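Local atomic coordinates of lysozyme inhibitor LprI-like N-terminal domain-containing protein (Pseudomonas putida, PDB entry 3GI7), a protein that is of unknown function but is a secreted member of the LprI-like family and may inhibit lysozyme. Residues Val76-Glu81 and Ile90-Cys95. Sequence-based numbering, arbitrary orientation.
Sequences VETHAE and IAWNSC
In the three-helix, all-alpha fold of this LprI-like domain, the C-terminal end of helix 55-77, with Glu-77, and the start of the connection that follows it, with Thr-78, pack against helix 86-111. Thr-78, just past the last helical residue, points toward the opposing helix. Its methyl CG2 lies 3.8 Å from Ala-91 CB and 3.7 Å from the backbone N of Trp-92. A chi1 of 61° sets the hydroxyl over the backbone, flanked by N and C; it turns back to hydrogen-bond Cys-74 O in the preceding helical turn, while OG1 also meets the indole of Trp-92 at its edge, close to the ring plane, 3.7 Å from CE3. Replacing Thr-78 with alanine removes both branches and would probably leave Cys-74 O without this hydroxyl and open a gap beside Ala-91 CB and the indole edge. One turn along helix 86-111, Cys-95 is joined to Cys-74 by a disulfide, tying the two helices covalently. A chi1 of -180° swings the Cys-95 sulfur away from its own backbone N, toward Glu-77, whose OE2 hydrogen-bonds Tyr-106 OH of the second subunit. This is packing and not a bond: Cys-95 SG sits over the carboxylate face, 3.7 Å from each of Glu-77 CD, OE1 and OE2.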
loop_
_atom_site.group_PDB
_atom_site.type_symbol
_atom_site.label_atom_id
_atom_site.label_comp_id
_atom_site.label_asym_id
_atom_site.label_seq_id
_atom_site.Cartn_x
_atom_site.Cartn_y
_atom_site.Cartn_z
ATOM N N VAL A 76 -4.232 -17.290 4.957
ATOM C CA VAL A 76 -5.300 -16.628 5.726
ATOM C C VAL A 76 -6.389 -16.098 4.816
ATOM O O VAL A 76 -7.606 -16.331 5.043
ATOM C CB VAL A 76 -4.736 -15.473 6.558
ATOM C CG1 VAL A 76 -5.819 -14.691 7.270
ATOM C CG2 VAL A 76 -3.670 -15.987 7.547
ATOM N N GLU A 77 -6.003 -15.344 3.776
ATOM C CA GLU A 77 -7.021 -14.711 2.947
ATOM C C GLU A 77 -7.963 -15.729 2.313
ATOM O O GLU A 77 -9.141 -15.429 2.165
ATOM C CB GLU A 77 -6.384 -13.839 1.871
ATOM C CG GLU A 77 -5.680 -12.661 2.457
ATOM C CD GLU A 77 -5.449 -11.545 1.466
ATOM O OE1 GLU A 77 -6.203 -11.427 0.498
ATOM O OE2 GLU A 77 -4.485 -10.823 1.668
ATOM N N THR A 78 -7.449 -16.920 1.963
ATOM C CA THR A 78 -8.227 -17.960 1.295
ATOM C C THR A 78 -8.810 -19.018 2.252
ATOM O O THR A 78 -9.269 -20.094 1.848
ATOM C CB THR A 78 -7.380 -18.626 0.220
ATOM O OG1 THR A 78 -6.210 -19.254 0.809
ATOM C CG2 THR A 78 -6.979 -17.587 -0.815
ATOM N N HIS A 79 -8.765 -18.732 3.546
ATOM C CA HIS A 79 -9.084 -19.747 4.534
ATOM C C HIS A 79 -10.503 -20.331 4.386
ATOM O O HIS A 79 -10.724 -21.465 4.805
ATOM C CB HIS A 79 -8.907 -19.205 5.963
ATOM C CG HIS A 79 -10.026 -18.315 6.394
ATOM N ND1 HIS A 79 -11.114 -18.787 7.102
ATOM C CD2 HIS A 79 -10.285 -17.008 6.134
ATOM C CE1 HIS A 79 -11.967 -17.799 7.304
ATOM N NE2 HIS A 79 -11.476 -16.698 6.754
ATOM N N ALA A 80 -11.445 -19.547 3.858
ATOM C CA ALA A 80 -12.868 -19.953 3.803
ATOM C C ALA A 80 -13.124 -20.718 2.515
ATOM O O ALA A 80 -14.213 -21.261 2.310
ATOM C CB ALA A 80 -13.806 -18.715 3.882
ATOM N N GLU A 81 -12.144 -20.773 1.626
ATOM C CA GLU A 81 -12.337 -21.458 0.358
ATOM C C GLU A 81 -11.763 -22.857 0.471
ATOM O O GLU A 81 -10.971 -23.160 1.372
ATOM C CB GLU A 81 -11.729 -20.705 -0.832
ATOM C CG GLU A 81 -12.113 -19.260 -0.956
ATOM C CD GLU A 81 -13.546 -19.061 -1.318
ATOM O OE1 GLU A 81 -14.261 -20.043 -1.653
ATOM O OE2 GLU A 81 -13.967 -17.894 -1.276
ATOM N N ILE A 90 -8.818 -18.870 -7.892
ATOM C CA ILE A 90 -8.989 -17.467 -8.268
ATOM C C ILE A 90 -8.568 -16.557 -7.094
ATOM O O ILE A 90 -7.863 -15.552 -7.292
ATOM C CB ILE A 90 -10.442 -17.189 -8.714
ATOM C CG1 ILE A 90 -10.748 -17.904 -10.050
ATOM C CG2 ILE A 90 -10.726 -15.678 -8.726
ATOM C CD1 ILE A 90 -12.218 -18.045 -10.356
ATOM N N ALA A 91 -9.025 -16.877 -5.881
ATOM C CA ALA A 91 -8.687 -16.080 -4.698
ATOM C C ALA A 91 -7.178 -16.103 -4.399
ATOM O O ALA A 91 -6.574 -15.028 -4.094
ATOM C CB ALA A 91 -9.480 -16.549 -3.472
ATOM N N TRP A 92 -6.601 -17.293 -4.485
ATOM C CA TRP A 92 -5.190 -17.509 -4.242
ATOM C C TRP A 92 -4.375 -16.722 -5.244
ATOM O O TRP A 92 -3.518 -15.909 -4.862
ATOM C CB TRP A 92 -4.807 -18.988 -4.306
ATOM C CG TRP A 92 -3.391 -19.199 -4.029
ATOM C CD1 TRP A 92 -2.372 -19.191 -4.941
ATOM C CD2 TRP A 92 -2.788 -19.471 -2.751
ATOM N NE1 TRP A 92 -1.169 -19.399 -4.295
ATOM C CE2 TRP A 92 -1.398 -19.573 -2.961
ATOM C CE3 TRP A 92 -3.288 -19.601 -1.451
ATOM C CZ2 TRP A 92 -0.505 -19.813 -1.926
ATOM C CZ3 TRP A 92 -2.401 -19.849 -0.420
ATOM C CH2 TRP A 92 -1.023 -19.949 -0.664
ATOM N N ASN A 93 -4.689 -16.914 -6.517
ATOM C CA ASN A 93 -3.990 -16.232 -7.596
ATOM C C ASN A 93 -4.125 -14.707 -7.547
ATOM O O ASN A 93 -3.126 -14.001 -7.802
ATOM C CB ASN A 93 -4.399 -16.808 -8.958
ATOM C CG ASN A 93 -3.836 -18.156 -9.202
ATOM O OD1 ASN A 93 -2.834 -18.525 -8.601
ATOM N ND2 ASN A 93 -4.453 -18.922 -10.118
ATOM N N SER A 94 -5.298 -14.193 -7.185
ATOM C CA SER A 94 -5.512 -12.738 -7.018
ATOM C C SER A 94 -4.699 -12.192 -5.845
ATOM O O SER A 94 -4.134 -11.101 -5.945
ATOM C CB SER A 94 -6.993 -12.394 -6.801
ATOM O OG SER A 94 -7.732 -12.927 -7.885
ATOM N N CYS A 95 -4.632 -12.950 -4.772
ATOM C CA CYS A 95 -3.857 -12.565 -3.599
ATOM C C CYS A 95 -2.353 -12.490 -3.968
ATOM O O CYS A 95 -1.664 -11.498 -3.659
ATOM C CB CYS A 95 -4.128 -13.552 -2.472
ATOM S SG CYS A 95 -3.219 -13.177 -0.946
#